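PixA inclusion body protein (Burkholderia cenocepacia, PDB 4LZK) is of unknown function but belongs to the PixA family of inclusion body proteins. Local coordinates at residues Y30-H35 against S93-L98; T51-L56 against F178-Q183; F162-R167 against S173-F178. All coordinates share one frame; numbering follows the deposited sequence.

Contact 1. Residues Y30-H35 against S93-L98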
ATOM      1  N   TYR C  30      21.743  -1.008   5.709  1.00 17.13           N
ATOM      2  CA  TYR C  30      21.618  -0.402   4.427  1.00 22.09           C
ATOM      3  C   TYR C  30      22.406   0.913   4.341  1.00 23.10           C
ATOM      4  O   TYR C  30      23.134   1.176   3.329  1.00 22.41           O
ATOM      5  CB  TYR C  30      20.152  -0.160   4.101  1.00 26.63           C
ATOM      6  CG  TYR C  30      20.042   0.513   2.770  1.00 38.32           C
ATOM      7  CD1 TYR C  30      20.761   0.013   1.688  1.00 43.49           C
ATOM      8  CD2 TYR C  30      19.309   1.686   2.591  1.00 42.71           C
ATOM      9  CE1 TYR C  30      20.728   0.636   0.468  1.00 51.01           C
ATOM     10  CE2 TYR C  30      19.263   2.305   1.365  1.00 51.69           C
ATOM     11  CZ  TYR C  30      19.971   1.769   0.301  1.00 57.49           C
ATOM     12  OH  TYR C  30      19.957   2.351  -0.950  1.00 71.87           O
ATOM     13  N   ILE C  31      22.299   1.746   5.382  1.00 19.39           N
ATOM     14  CA  ILE C  31      23.030   2.998   5.423  1.00 21.77           C
ATOM     15  C   ILE C  31      24.538   2.780   5.339  1.00 19.16           C
ATOM     16  O   ILE C  31      25.266   3.451   4.609  1.00 20.66           O
ATOM     17  CB  ILE C  31      22.797   3.752   6.780  1.00 22.20           C
ATOM     18  CG1 ILE C  31      21.316   4.021   7.035  1.00 28.34           C
ATOM     19  CG2 ILE C  31      23.509   5.064   6.799  1.00 22.02           C
ATOM     20  CD1 ILE C  31      20.636   4.475   5.862  1.00 28.11           C
ATOM     21  N   LYS C  32      25.010   1.862   6.127  1.00 18.18           N
ATOM     22  CA  LYS C  32      26.444   1.624   6.220  1.00 20.35           C
ATOM     23  C   LYS C  32      26.989   1.144   4.867  1.00 23.90           C
ATOM     24  O   LYS C  32      28.097   1.539   4.480  1.00 24.79           O
ATOM     25  CB  LYS C  32      26.750   0.579   7.334  1.00 21.41           C
ATOM     26  CG  LYS C  32      26.756   1.183   8.713  1.00 23.44           C
ATOM     27  CD  LYS C  32      27.171   0.202   9.839  1.00 25.79           C
ATOM     28  CE  LYS C  32      26.460  -1.106   9.719  1.00 26.00           C
ATOM     29  NZ  LYS C  32      26.681  -2.057  10.876  1.00 31.55           N
ATOM     30  N   ARG C  33      26.225   0.318   4.160  1.00 23.99           N
ATOM     31  CA  ARG C  33      26.610  -0.115   2.804  1.00 26.70           C
ATOM     32  C   ARG C  33      26.524   1.018   1.773  1.00 26.36           C
ATOM     33  O   ARG C  33      27.349   1.136   0.882  1.00 25.28           O
ATOM     34  CB  ARG C  33      25.721  -1.270   2.295  1.00 27.36           C
ATOM     35  CG  ARG C  33      25.954  -2.607   2.986  1.00 32.29           C
ATOM     36  CD  ARG C  33      25.201  -3.723   2.277  1.00 33.17           C
ATOM     37  NE  ARG C  33      23.769  -3.482   2.336  1.00 37.68           N
ATOM     38  CZ  ARG C  33      22.937  -3.933   3.269  1.00 36.56           C
ATOM     39  NH1 ARG C  33      23.393  -4.657   4.297  1.00 37.29           N
ATOM     40  NH2 ARG C  33      21.651  -3.638   3.167  1.00 32.75           N
ATOM     41  N   SER C  34      25.497   1.820   1.847  1.00 21.30           N
ATOM     42  CA  SER C  34      25.324   2.843   0.802  1.00 24.02           C
ATOM     43  C   SER C  34      26.044   4.174   1.101  1.00 22.74           C
ATOM     44  O   SER C  34      26.206   4.972   0.183  1.00 21.91           O
ATOM     45  CB  SER C  34      23.833   3.057   0.501  1.00 23.95           C
ATOM     46  OG  SER C  34      23.209   3.535   1.671  1.00 29.15           O
ATOM     47  N   HIS C  35      26.439   4.414   2.362  1.00 20.83           N
ATOM     48  CA  HIS C  35      27.130   5.619   2.795  1.00 21.06           C
ATOM     49  C   HIS C  35      28.348   5.330   3.590  1.00 21.35           C
ATOM     50  O   HIS C  35      28.403   5.664   4.779  1.00 21.92           O
ATOM     51  CB  HIS C  35      26.191   6.533   3.622  1.00 20.54           C
ATOM     52  CG  HIS C  35      25.025   7.003   2.834  1.00 21.49           C
ATOM     53  ND1 HIS C  35      23.865   6.272   2.737  1.00 24.95           N
ATOM     54  CD2 HIS C  35      24.870   8.073   2.032  1.00 21.83           C
ATOM     55  CE1 HIS C  35      23.016   6.911   1.946  1.00 25.29           C
ATOM     56  NE2 HIS C  35      23.599   8.008   1.503  1.00 24.99           N
ATOM     57  N   SER C  93      19.989  -2.461  19.663  1.00 14.68           N
ATOM     58  CA  SER C  93      20.699  -3.492  20.482  1.00 18.20           C
ATOM     59  C   SER C  93      22.177  -3.699  19.999  1.00 20.15           C
ATOM     60  O   SER C  93      22.975  -4.198  20.717  1.00 25.55           O
ATOM     61  CB  SER C  93      19.945  -4.811  20.451  1.00 15.95           C
ATOM     62  OG  SER C  93      19.954  -5.385  19.183  1.00 16.41           O
ATOM     63  N   GLY C  94      22.463  -3.348  18.768  1.00 20.11           N
ATOM     64  CA  GLY C  94      23.784  -3.496  18.139  1.00 24.74           C
ATOM     65  C   GLY C  94      24.227  -2.153  17.603  1.00 21.54           C
ATOM     66  O   GLY C  94      24.658  -1.286  18.403  1.00 25.16           O
ATOM     67  N   ASP C  95      24.057  -1.920  16.308  1.00 22.47           N
ATOM     68  CA  ASP C  95      24.145  -0.530  15.815  1.00 23.40           C
ATOM     69  C   ASP C  95      23.028   0.224  16.557  1.00 22.68           C
ATOM     70  O   ASP C  95      22.027  -0.383  16.953  1.00 22.06           O
ATOM     71  CB  ASP C  95      23.841  -0.376  14.320  1.00 26.11           C
ATOM     72  CG  ASP C  95      24.672  -1.290  13.384  1.00 34.98           C
ATOM     73  OD1 ASP C  95      25.862  -1.538  13.671  1.00 32.07           O
ATOM     74  OD2 ASP C  95      24.106  -1.690  12.288  1.00 41.92           O
ATOM     75  N   ALA C  96      23.211   1.510  16.816  1.00 23.63           N
ATOM     76  CA  ALA C  96      22.115   2.315  17.415  1.00 20.37           C
ATOM     77  C   ALA C  96      21.943   3.535  16.502  1.00 22.40           C
ATOM     78  O   ALA C  96      22.961   4.132  16.043  1.00 21.71           O
ATOM     79  CB  ALA C  96      22.493   2.766  18.762  1.00 19.49           C
ATOM     80  N   ALA C  97      20.711   3.913  16.225  1.00 18.09           N
ATOM     81  CA  ALA C  97      20.450   5.129  15.510  1.00 17.95           C
ATOM     82  C   ALA C  97      19.772   6.040  16.504  1.00 17.14           C
ATOM     83  O   ALA C  97      18.696   5.695  17.013  1.00 14.86           O
ATOM     84  CB  ALA C  97      19.532   4.878  14.367  1.00 19.58           C
ATOM     85  N   LEU C  98      20.403   7.144  16.828  1.00 15.34           N
ATOM     86  CA  LEU C  98      19.917   8.039  17.885  1.00 16.25           C
ATOM     87  C   LEU C  98      19.672   9.431  17.310  1.00 15.06           C
ATOM     88  O   LEU C  98      20.579  10.106  16.903  1.00 13.65           O
ATOM     89  CB  LEU C  98      20.947   8.110  18.974  1.00 17.89           C
ATOM     90  CG  LEU C  98      21.221   6.750  19.623  1.00 18.05           C
ATOM     91  CD1 LEU C  98      22.374   6.928  20.567  1.00 20.35           C
ATOM     92  CD2 LEU C  98      20.031   6.275  20.395  1.00 17.83           C
TER

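Contact 2. Residues T51-L56 against F178-Q183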
ATOM      1  N   THR C  51      13.921   6.002   1.676  1.00 19.38           N
ATOM      2  CA  THR C  51      13.927   4.600   1.327  1.00 21.78           C
ATOM      3  C   THR C  51      14.713   3.717   2.370  1.00 20.70           C
ATOM      4  O   THR C  51      14.499   2.483   2.527  1.00 20.45           O
ATOM      5  CB  THR C  51      14.577   4.588  -0.072  1.00 25.56           C
ATOM      6  OG1 THR C  51      13.763   3.890  -0.984  1.00 39.02           O
ATOM      7  CG2 THR C  51      15.895   4.121  -0.043  1.00 27.40           C
ATOM      8  N   ALA C  52      15.597   4.363   3.098  1.00 19.07           N
ATOM      9  CA  ALA C  52      16.456   3.706   4.076  1.00 20.39           C
ATOM     10  C   ALA C  52      15.805   3.526   5.440  1.00 18.83           C
ATOM     11  O   ALA C  52      16.444   3.065   6.371  1.00 19.18           O
ATOM     12  CB  ALA C  52      17.688   4.558   4.256  1.00 22.73           C
ATOM     13  N   LEU C  53      14.561   3.916   5.602  1.00 15.81           N
ATOM     14  CA  LEU C  53      13.979   3.798   6.886  1.00 15.15           C
ATOM     15  C   LEU C  53      12.491   3.610   6.763  1.00 13.83           C
ATOM     16  O   LEU C  53      11.958   3.656   5.666  1.00 14.59           O
ATOM     17  CB  LEU C  53      14.330   5.021   7.755  1.00 17.13           C
ATOM     18  CG  LEU C  53      13.715   6.344   7.236  1.00 18.55           C
ATOM     19  CD1 LEU C  53      12.990   7.018   8.386  1.00 21.22           C
ATOM     20  CD2 LEU C  53      14.823   7.215   6.730  1.00 21.15           C
ATOM     21  N   PHE C  54      11.815   3.405   7.874  1.00 12.63           N
ATOM     22  CA  PHE C  54      10.365   3.226   7.912  1.00 13.59           C
ATOM     23  C   PHE C  54       9.835   4.137   9.055  1.00 13.86           C
ATOM     24  O   PHE C  54      10.510   4.298  10.074  1.00 16.25           O
ATOM     25  CB  PHE C  54      10.076   1.796   8.245  1.00 15.25           C
ATOM     26  CG  PHE C  54      10.772   0.806   7.369  1.00 20.13           C
ATOM     27  CD1 PHE C  54      10.268   0.499   6.121  1.00 22.95           C
ATOM     28  CD2 PHE C  54      11.914   0.158   7.785  1.00 23.24           C
ATOM     29  CE1 PHE C  54      10.891  -0.448   5.296  1.00 25.34           C
ATOM     30  CE2 PHE C  54      12.550  -0.802   6.958  1.00 24.88           C
ATOM     31  CZ  PHE C  54      12.024  -1.099   5.722  1.00 26.39           C
HETATM   32  N   MSE C  55       8.676   4.704   8.913  1.00 12.28           N
HETATM   33  CA  MSE C  55       8.104   5.550  10.012  1.00 12.43           C
HETATM   34  C   MSE C  55       6.707   5.011  10.308  1.00 12.51           C
HETATM   35  O   MSE C  55       5.986   4.687   9.407  1.00 12.28           O
HETATM   36  CB  MSE C  55       8.023   6.995   9.618  1.00 11.17           C
HETATM   37  CG  MSE C  55       9.384   7.699   9.672  1.00 12.12           C
HETATM   38 SE   MSE C  55       9.313   9.621   9.270  0.79 16.57          SE
HETATM   39  CE  MSE C  55       8.793  10.193  11.012  1.00 16.48           C
ATOM     40  N   LEU C  56       6.394   4.860  11.572  1.00 12.56           N
ATOM     41  CA  LEU C  56       5.119   4.336  12.043  1.00 13.03           C
ATOM     42  C   LEU C  56       4.528   5.323  13.030  1.00 13.55           C
ATOM     43  O   LEU C  56       5.303   6.048  13.736  1.00 12.30           O
ATOM     44  CB  LEU C  56       5.413   3.068  12.774  1.00 14.79           C
ATOM     45  CG  LEU C  56       6.138   1.995  11.914  1.00 17.23           C
ATOM     46  CD1 LEU C  56       6.422   0.859  12.822  1.00 19.77           C
ATOM     47  CD2 LEU C  56       5.406   1.529  10.682  1.00 16.40           C
ATOM     48  N   PHE C 178      23.585  11.655  10.055  1.00 13.58           N
ATOM     49  CA  PHE C 178      22.754  11.537   8.903  1.00 13.30           C
ATOM     50  C   PHE C 178      21.419  12.236   9.145  1.00 14.55           C
ATOM     51  O   PHE C 178      21.103  12.531  10.264  1.00 14.79           O
ATOM     52  CB  PHE C 178      22.412  10.055   8.626  1.00 14.68           C
ATOM     53  CG  PHE C 178      23.579   9.191   8.333  1.00 14.52           C
ATOM     54  CD1 PHE C 178      24.038   9.041   7.080  1.00 15.20           C
ATOM     55  CD2 PHE C 178      24.195   8.483   9.346  1.00 15.22           C
ATOM     56  CE1 PHE C 178      25.125   8.178   6.766  1.00 16.33           C
ATOM     57  CE2 PHE C 178      25.262   7.635   9.071  1.00 16.09           C
ATOM     58  CZ  PHE C 178      25.737   7.472   7.775  1.00 17.02           C
ATOM     59  N   PHE C 179      20.703  12.630   8.048  1.00 13.60           N
ATOM     60  CA  PHE C 179      19.367  13.088   8.162  1.00 13.08           C
ATOM     61  C   PHE C 179      18.476  12.650   7.031  1.00 12.31           C
ATOM     62  O   PHE C 179      18.954  12.399   5.901  1.00 12.47           O
ATOM     63  CB  PHE C 179      19.324  14.604   8.265  1.00 14.16           C
ATOM     64  CG  PHE C 179      19.464  15.319   6.943  1.00 13.30           C
ATOM     65  CD1 PHE C 179      20.705  15.572   6.427  1.00 14.72           C
ATOM     66  CD2 PHE C 179      18.343  15.838   6.278  1.00 14.61           C
ATOM     67  CE1 PHE C 179      20.849  16.261   5.200  1.00 16.26           C
ATOM     68  CE2 PHE C 179      18.493  16.492   5.056  1.00 15.31           C
ATOM     69  CZ  PHE C 179      19.769  16.733   4.540  1.00 14.90           C
ATOM     70  N   TRP C 180      17.186  12.554   7.322  1.00 11.96           N
ATOM     71  CA  TRP C 180      16.200  12.261   6.293  1.00 12.46           C
ATOM     72  C   TRP C 180      15.066  13.282   6.404  1.00 14.17           C
ATOM     73  O   TRP C 180      14.925  13.995   7.446  1.00 11.88           O
ATOM     74  CB  TRP C 180      15.641  10.890   6.434  1.00 13.26           C
ATOM     75  CG  TRP C 180      14.537  10.698   7.470  1.00 13.42           C
ATOM     76  CD1 TRP C 180      13.193  10.755   7.222  1.00 13.35           C
ATOM     77  CD2 TRP C 180      14.664  10.399   8.856  1.00 13.78           C
ATOM     78  NE1 TRP C 180      12.506  10.497   8.326  1.00 15.76           N
ATOM     79  CE2 TRP C 180      13.347  10.334   9.388  1.00 13.46           C
ATOM     80  CE3 TRP C 180      15.735  10.192   9.715  1.00 14.02           C
ATOM     81  CZ2 TRP C 180      13.085  10.048  10.740  1.00 14.67           C
ATOM     82  CZ3 TRP C 180      15.481   9.922  11.047  1.00 13.51           C
ATOM     83  CH2 TRP C 180      14.170   9.860  11.563  1.00 14.38           C
ATOM     84  N   VAL C 181      14.274  13.394   5.351  1.00 12.83           N
ATOM     85  CA  VAL C 181      13.195  14.322   5.340  1.00 12.56           C
ATOM     86  C   VAL C 181      11.927  13.554   5.259  1.00 12.83           C
ATOM     87  O   VAL C 181      11.827  12.582   4.479  1.00 11.40           O
ATOM     88  CB  VAL C 181      13.336  15.252   4.134  1.00 13.87           C
ATOM     89  CG1 VAL C 181      12.195  16.203   3.984  1.00 12.71           C
ATOM     90  CG2 VAL C 181      14.658  15.989   4.200  1.00 14.73           C
ATOM     91  N   TRP C 182      10.930  13.976   6.030  1.00 12.28           N
ATOM     92  CA  TRP C 182       9.633  13.380   6.023  1.00 11.31           C
ATOM     93  C   TRP C 182       8.599  14.472   5.906  1.00 13.10           C
ATOM     94  O   TRP C 182       8.936  15.650   6.024  1.00 13.17           O
ATOM     95  CB  TRP C 182       9.454  12.499   7.258  1.00 11.85           C
ATOM     96  CG  TRP C 182       9.715  13.065   8.586  1.00 12.55           C
ATOM     97  CD1 TRP C 182      10.908  13.286   9.173  1.00 13.28           C
ATOM     98  CD2 TRP C 182       8.711  13.405   9.578  1.00 14.90           C
ATOM     99  NE1 TRP C 182      10.741  13.816  10.448  1.00 14.57           N
ATOM    100  CE2 TRP C 182       9.412  13.871  10.741  1.00 14.99           C
ATOM    101  CE3 TRP C 182       7.314  13.377   9.592  1.00 16.01           C
ATOM    102  CZ2 TRP C 182       8.773  14.317  11.858  1.00 16.00           C
ATOM    103  CZ3 TRP C 182       6.659  13.812  10.707  1.00 18.61           C
ATOM    104  CH2 TRP C 182       7.391  14.292  11.851  1.00 17.36           C
ATOM    105  N   GLN C 183       7.352  14.112   5.716  1.00 14.38           N
ATOM    106  CA  GLN C 183       6.308  15.073   5.358  1.00 17.02           C
ATOM    107  C   GLN C 183       5.075  14.898   6.251  1.00 16.75           C
ATOM    108  O   GLN C 183       4.683  13.777   6.626  1.00 15.69           O
ATOM    109  CB  GLN C 183       5.871  14.889   3.861  1.00 18.76           C
ATOM    110  CG  GLN C 183       7.027  14.809   2.905  1.00 21.83           C
ATOM    111  CD  GLN C 183       6.632  14.423   1.470  1.00 23.86           C
ATOM    112  OE1 GLN C 183       5.802  13.554   1.260  1.00 25.01           O
ATOM    113  NE2 GLN C 183       7.253  15.079   0.493  1.00 23.36           N
TER

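Contact 3. Residues F162-R167 against S173-F178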
ATOM      1  N   PHE C 162      20.220  12.210  12.889  1.00 15.61           N
ATOM      2  CA  PHE C 162      20.520  11.175  13.842  1.00 13.59           C
ATOM      3  C   PHE C 162      21.956  10.735  13.737  1.00 14.10           C
ATOM      4  O   PHE C 162      22.614  10.852  12.713  1.00 15.77           O
ATOM      5  CB  PHE C 162      19.591   9.974  13.671  1.00 13.54           C
ATOM      6  CG  PHE C 162      19.817   9.158  12.407  1.00 12.33           C
ATOM      7  CD1 PHE C 162      19.153   9.475  11.204  1.00 12.57           C
ATOM      8  CD2 PHE C 162      20.591   8.003  12.417  1.00 11.51           C
ATOM      9  CE1 PHE C 162      19.323   8.717  10.094  1.00 12.32           C
ATOM     10  CE2 PHE C 162      20.760   7.259  11.260  1.00 11.06           C
ATOM     11  CZ  PHE C 162      20.118   7.601  10.123  1.00 12.22           C
ATOM     12  N   ALA C 163      22.460  10.233  14.856  1.00 13.83           N
ATOM     13  CA  ALA C 163      23.823   9.660  14.876  1.00 15.27           C
ATOM     14  C   ALA C 163      23.694   8.174  14.743  1.00 17.91           C
ATOM     15  O   ALA C 163      22.839   7.545  15.391  1.00 19.11           O
ATOM     16  CB  ALA C 163      24.527  10.001  16.183  1.00 16.74           C
ATOM     17  N   LEU C 164      24.501   7.589  13.867  1.00 16.76           N
ATOM     18  CA  LEU C 164      24.569   6.161  13.733  1.00 16.14           C
ATOM     19  C   LEU C 164      25.853   5.650  14.462  1.00 19.05           C
ATOM     20  O   LEU C 164      27.002   6.010  14.101  1.00 16.11           O
ATOM     21  CB  LEU C 164      24.563   5.823  12.262  1.00 17.41           C
ATOM     22  CG  LEU C 164      24.146   4.447  11.866  1.00 19.22           C
ATOM     23  CD1 LEU C 164      24.063   4.324  10.393  1.00 20.73           C
ATOM     24  CD2 LEU C 164      25.075   3.399  12.378  1.00 21.02           C
ATOM     25  N   TYR C 165      25.654   4.822  15.475  1.00 19.35           N
ATOM     26  CA  TYR C 165      26.816   4.262  16.217  1.00 25.16           C
ATOM     27  C   TYR C 165      26.942   2.807  15.875  1.00 27.95           C
ATOM     28  O   TYR C 165      25.912   2.134  15.646  1.00 27.07           O
ATOM     29  CB  TYR C 165      26.668   4.437  17.724  1.00 22.97           C
ATOM     30  CG  TYR C 165      26.798   5.809  18.184  1.00 25.16           C
ATOM     31  CD1 TYR C 165      28.038   6.382  18.466  1.00 25.21           C
ATOM     32  CD2 TYR C 165      25.667   6.596  18.321  1.00 27.03           C
ATOM     33  CE1 TYR C 165      28.130   7.687  18.884  1.00 28.71           C
ATOM     34  CE2 TYR C 165      25.749   7.861  18.740  1.00 27.93           C
ATOM     35  CZ  TYR C 165      26.982   8.425  18.985  1.00 27.41           C
ATOM     36  OH  TYR C 165      26.992   9.732  19.372  1.00 33.56           O
ATOM     37  N   THR C 166      28.175   2.286  15.748  1.00 27.38           N
ATOM     38  CA  THR C 166      28.245   0.859  15.580  1.00 29.25           C
ATOM     39  C   THR C 166      28.724   0.210  16.871  1.00 27.34           C
ATOM     40  O   THR C 166      29.360   0.844  17.688  1.00 32.42           O
ATOM     41  CB  THR C 166      29.171   0.370  14.427  1.00 36.22           C
ATOM     42  OG1 THR C 166      30.434   1.057  14.477  1.00 34.62           O
ATOM     43  CG2 THR C 166      28.493   0.548  13.089  1.00 39.98           C
ATOM     44  N   ARG C 167      28.382  -1.053  17.012  1.00 30.21           N
ATOM     45  CA  ARG C 167      28.771  -1.878  18.185  1.00 37.90           C
ATOM     46  C   ARG C 167      30.003  -2.599  17.799  1.00 33.79           C
ATOM     47  O   ARG C 167      29.977  -3.388  16.851  1.00 36.96           O
ATOM     48  CB  ARG C 167      27.723  -2.972  18.496  1.00 41.97           C
ATOM     49  CG  ARG C 167      28.103  -3.823  19.710  1.00 43.86           C
ATOM     50  CD  ARG C 167      27.411  -5.172  19.770  1.00 43.70           C
ATOM     51  NE  ARG C 167      27.628  -5.834  21.066  1.00 46.57           N
ATOM     52  CZ  ARG C 167      26.792  -5.769  22.107  1.00 51.63           C
ATOM     53  NH1 ARG C 167      25.632  -5.109  21.987  1.00 50.38           N
ATOM     54  NH2 ARG C 167      27.083  -6.404  23.255  1.00 50.47           N
ATOM     55  N   SER C 173      30.895   3.004  18.670  1.00 40.61           N
ATOM     56  CA  SER C 173      31.798   3.937  17.958  1.00 32.32           C
ATOM     57  C   SER C 173      30.956   4.730  16.936  1.00 26.24           C
ATOM     58  O   SER C 173      30.144   4.160  16.255  1.00 25.43           O
ATOM     59  CB  SER C 173      32.904   3.200  17.161  1.00 36.67           C
ATOM     60  OG  SER C 173      33.082   1.851  17.564  1.00 45.45           O
ATOM     61  N   LEU C 174      31.200   6.003  16.790  1.00 27.76           N
ATOM     62  CA  LEU C 174      30.503   6.792  15.762  1.00 27.15           C
ATOM     63  C   LEU C 174      30.787   6.343  14.331  1.00 28.30           C
ATOM     64  O   LEU C 174      31.939   6.322  13.901  1.00 23.19           O
ATOM     65  CB  LEU C 174      30.814   8.248  15.913  1.00 26.62           C
ATOM     66  CG  LEU C 174      30.115   9.206  14.941  1.00 26.49           C
ATOM     67  CD1 LEU C 174      28.598   9.296  15.188  1.00 23.37           C
ATOM     68  CD2 LEU C 174      30.788  10.562  15.002  1.00 27.92           C
ATOM     69  N   PHE C 175      29.738   5.981  13.596  1.00 21.02           N
ATOM     70  CA  PHE C 175      29.907   5.756  12.190  1.00 21.69           C
ATOM     71  C   PHE C 175      29.692   7.051  11.404  1.00 22.51           C
ATOM     72  O   PHE C 175      30.474   7.358  10.498  1.00 22.75           O
ATOM     73  CB  PHE C 175      28.947   4.699  11.725  1.00 21.53           C
ATOM     74  CG  PHE C 175      29.109   4.295  10.279  1.00 23.31           C
ATOM     75  CD1 PHE C 175      30.102   3.379   9.908  1.00 23.79           C
ATOM     76  CD2 PHE C 175      28.273   4.799   9.284  1.00 21.14           C
ATOM     77  CE1 PHE C 175      30.230   2.966   8.585  1.00 23.29           C
ATOM     78  CE2 PHE C 175      28.430   4.417   7.949  1.00 23.99           C
ATOM     79  CZ  PHE C 175      29.426   3.516   7.604  1.00 23.16           C
ATOM     80  N   GLY C 176      28.582   7.757  11.673  1.00 19.86           N
ATOM     81  CA  GLY C 176      28.316   9.031  11.030  1.00 21.17           C
ATOM     82  C   GLY C 176      27.044   9.757  11.480  1.00 18.13           C
ATOM     83  O   GLY C 176      26.266   9.224  12.279  1.00 17.61           O
ATOM     84  N   TYR C 177      26.886  10.988  10.991  1.00 15.61           N
ATOM     85  CA  TYR C 177      25.691  11.761  11.252  1.00 15.88           C
ATOM     86  C   TYR C 177      24.884  11.899   9.968  1.00 14.52           C
ATOM     87  O   TYR C 177      25.423  12.202   8.921  1.00 13.72           O
ATOM     88  CB  TYR C 177      25.960  13.117  11.835  1.00 17.70           C
ATOM     89  CG  TYR C 177      26.743  13.108  13.112  1.00 21.07           C
ATOM     90  CD1 TYR C 177      26.094  12.933  14.344  1.00 24.75           C
ATOM     91  CD2 TYR C 177      28.151  13.287  13.100  1.00 24.22           C
ATOM     92  CE1 TYR C 177      26.799  12.910  15.548  1.00 26.64           C
ATOM     93  CE2 TYR C 177      28.869  13.287  14.288  1.00 28.02           C
ATOM     94  CZ  TYR C 177      28.210  13.131  15.501  1.00 28.60           C
ATOM     95  OH  TYR C 177      28.901  13.185  16.685  1.00 27.18           O
ATOM     96  N   PHE C 178      23.585  11.655  10.055  1.00 13.58           N
ATOM     97  CA  PHE C 178      22.754  11.537   8.903  1.00 13.30           C
ATOM     98  C   PHE C 178      21.419  12.236   9.145  1.00 14.55           C
ATOM     99  O   PHE C 178      21.103  12.531  10.264  1.00 14.79           O
ATOM    100  CB  PHE C 178      22.412  10.055   8.626  1.00 14.68           C
ATOM    101  CG  PHE C 178      23.579   9.191   8.333  1.00 14.52           C
ATOM    102  CD1 PHE C 178      24.038   9.041   7.080  1.00 15.20           C
ATOM    103  CD2 PHE C 178      24.195   8.483   9.346  1.00 15.22           C
ATOM    104  CE1 PHE C 178      25.125   8.178   6.766  1.00 16.33           C
ATOM    105  CE2 PHE C 178      25.262   7.635   9.071  1.00 16.09           C
ATOM    106  CZ  PHE C 178      25.737   7.472   7.775  1.00 17.02           C
TER
HETATM  107  O   HOH W   1      32.320  -0.479  15.638  1.00 35.08           O

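Contact 1. Residues Y30-H35 against S93-L98
K32 and D95 meet from opposite directions and form a salt bridge. The K32 ammonium stands in front of the D95 carboxylate and reaches both oxygens equally: NZ is 3.0 Å from OD1 and 3.0 Å from OD2. Both hydrogen bonds are weak by geometry. The charge attraction therefore probably counts for more than either bond. The lysine chain is not fully extended. It bends at its third torsion (chi3 -47°), and this turns the ammonium toward the acid. Little else touches. K32 CE comes within 3.5 Å of D95 OD2, and the two residues bury little surface between them.

Both charged groups have further partners. D95 OD2 is hydrogen-bonded to T28 OG1, and K32 NZ has a weak hydrogen bond to N29 OD1. Both of these partners lie at the start of the helix that carries K32.

Other hydrogen bonds hold the 30-35 segment in shape. Y30 O accepts from S34 N at 2.9 Å and from S34 OG at 2.9 Å. The hydroxyl donates from above the carbonyl plane, and S34 OG also lies over the centre of the Y30 ring. H35 N closes the last turn on I31 O at 2.7 Å.

The salt bridge lies at the surface. It joins the short helix 28-34 to the loop that leads into strand 96-105. K32 also touches T166 of strand 154-167 and F175 of strand 172-186, while D95 touches T166.

Contact 2. Residues T51-L56 against F178-Q183
The W180 indole has L53 over one face and M55 at its edge. L53 CD1 stands 3.4 Å above the ring plane, offset toward the rim, and makes a CH-pi contact with the five-membered ring. L53 CD2 lies near the base of the indole, 3.6 Å from W180 CG. At the ring edge, M55 SE is 3.4 Å from W180 NE1, in a Met-aromatic contact near the plane. The W182 indole is met differently. The M55 CE methyl sits over the centre of one face of W182, 3.5 Å above its plane, and M55 SE lies over the same indole, 3.9 Å from the centroid of its five-membered ring. M55 SE is also 3.5 Å from W182 CB.

M55, a selenomethionine, thus fits between the two indoles, at the edge of one and on the face of the other. The bend at its last torsion (chi3 82°) carries CE onto W182.

All four side chains are buried. W182 NE1 is hydrogen-bonded to T160 OG1 of strand 154-167. A24 of strand 19-26 touches both M55 and W180.

The axes of segments 53-56 and 178-183 pass 10.2 Å apart, so the strands pack through side chains and not as neighbours in one sheet. Such face-to-face packing of two sheets is characteristic of a beta sandwich, consistent with the cupredoxin-like clan of this family.

Contact 3. Residues F162-R167 against S173-F178
F162-R167 and S173-F178 pair as antiparallel strands of the beta hairpin 154-167 and 172-186. Far from the turn, F162 and F178 form a hydrogen-bonded pair, with F162 N to F178 O at 2.8 Å and F178 N to F162 O at 2.9 Å. Near the turn, T166 and S173 are paired in the same way. A water bridges their side chains, 2.7 Å from T166 OG1 and 3.1 Å from S173 OG.

F162, L164 and F178 pack together on one face of the sheet. F178 CB lies over one face of the F162 ring, while the two rings are slid apart and barely overlap. L164 CB meets the edge of the F178 ring at 3.7 Å from CE2. On the other face, L174 CD1 lies over one face of the Y165 ring and over one face of the Y177 ring, and A163 CB touches Y177 CE1.

The register shifts by one residue opposite L164. L164 O accepts from F175 N at 2.8 Å and weakly from G176 N at 3.4 Å, while L164 N bonds to G176 O. F175 and G176 both face L164, and with the helix-like backbone of F175 (psi -50°) this is a classic beta bulge.

How the contacts relate
After strand 19-26 the chain forms helix 28-34, and after the short strand 46-47 it runs into strand 53-57. Contact 1 closes the first loop, returning to the helix after 57 intervening residues. Contact 2 opens inside that loop and closes only near the C terminus, so contacts 1 and 2 cross. Contact 3 is a short hairpin closure nested within contact 2, and F178 belongs to both. Contacts 1 and 3 lie side by side, about 7 Å between centres, because strands 96-105 and 154-167 are neighbours in one sheet. Contact 2 joins that sheet to the other one. I31 joins the helix to both segments of contact 2, touching A52 just before strand 53-57 and F178 on strand 172-186.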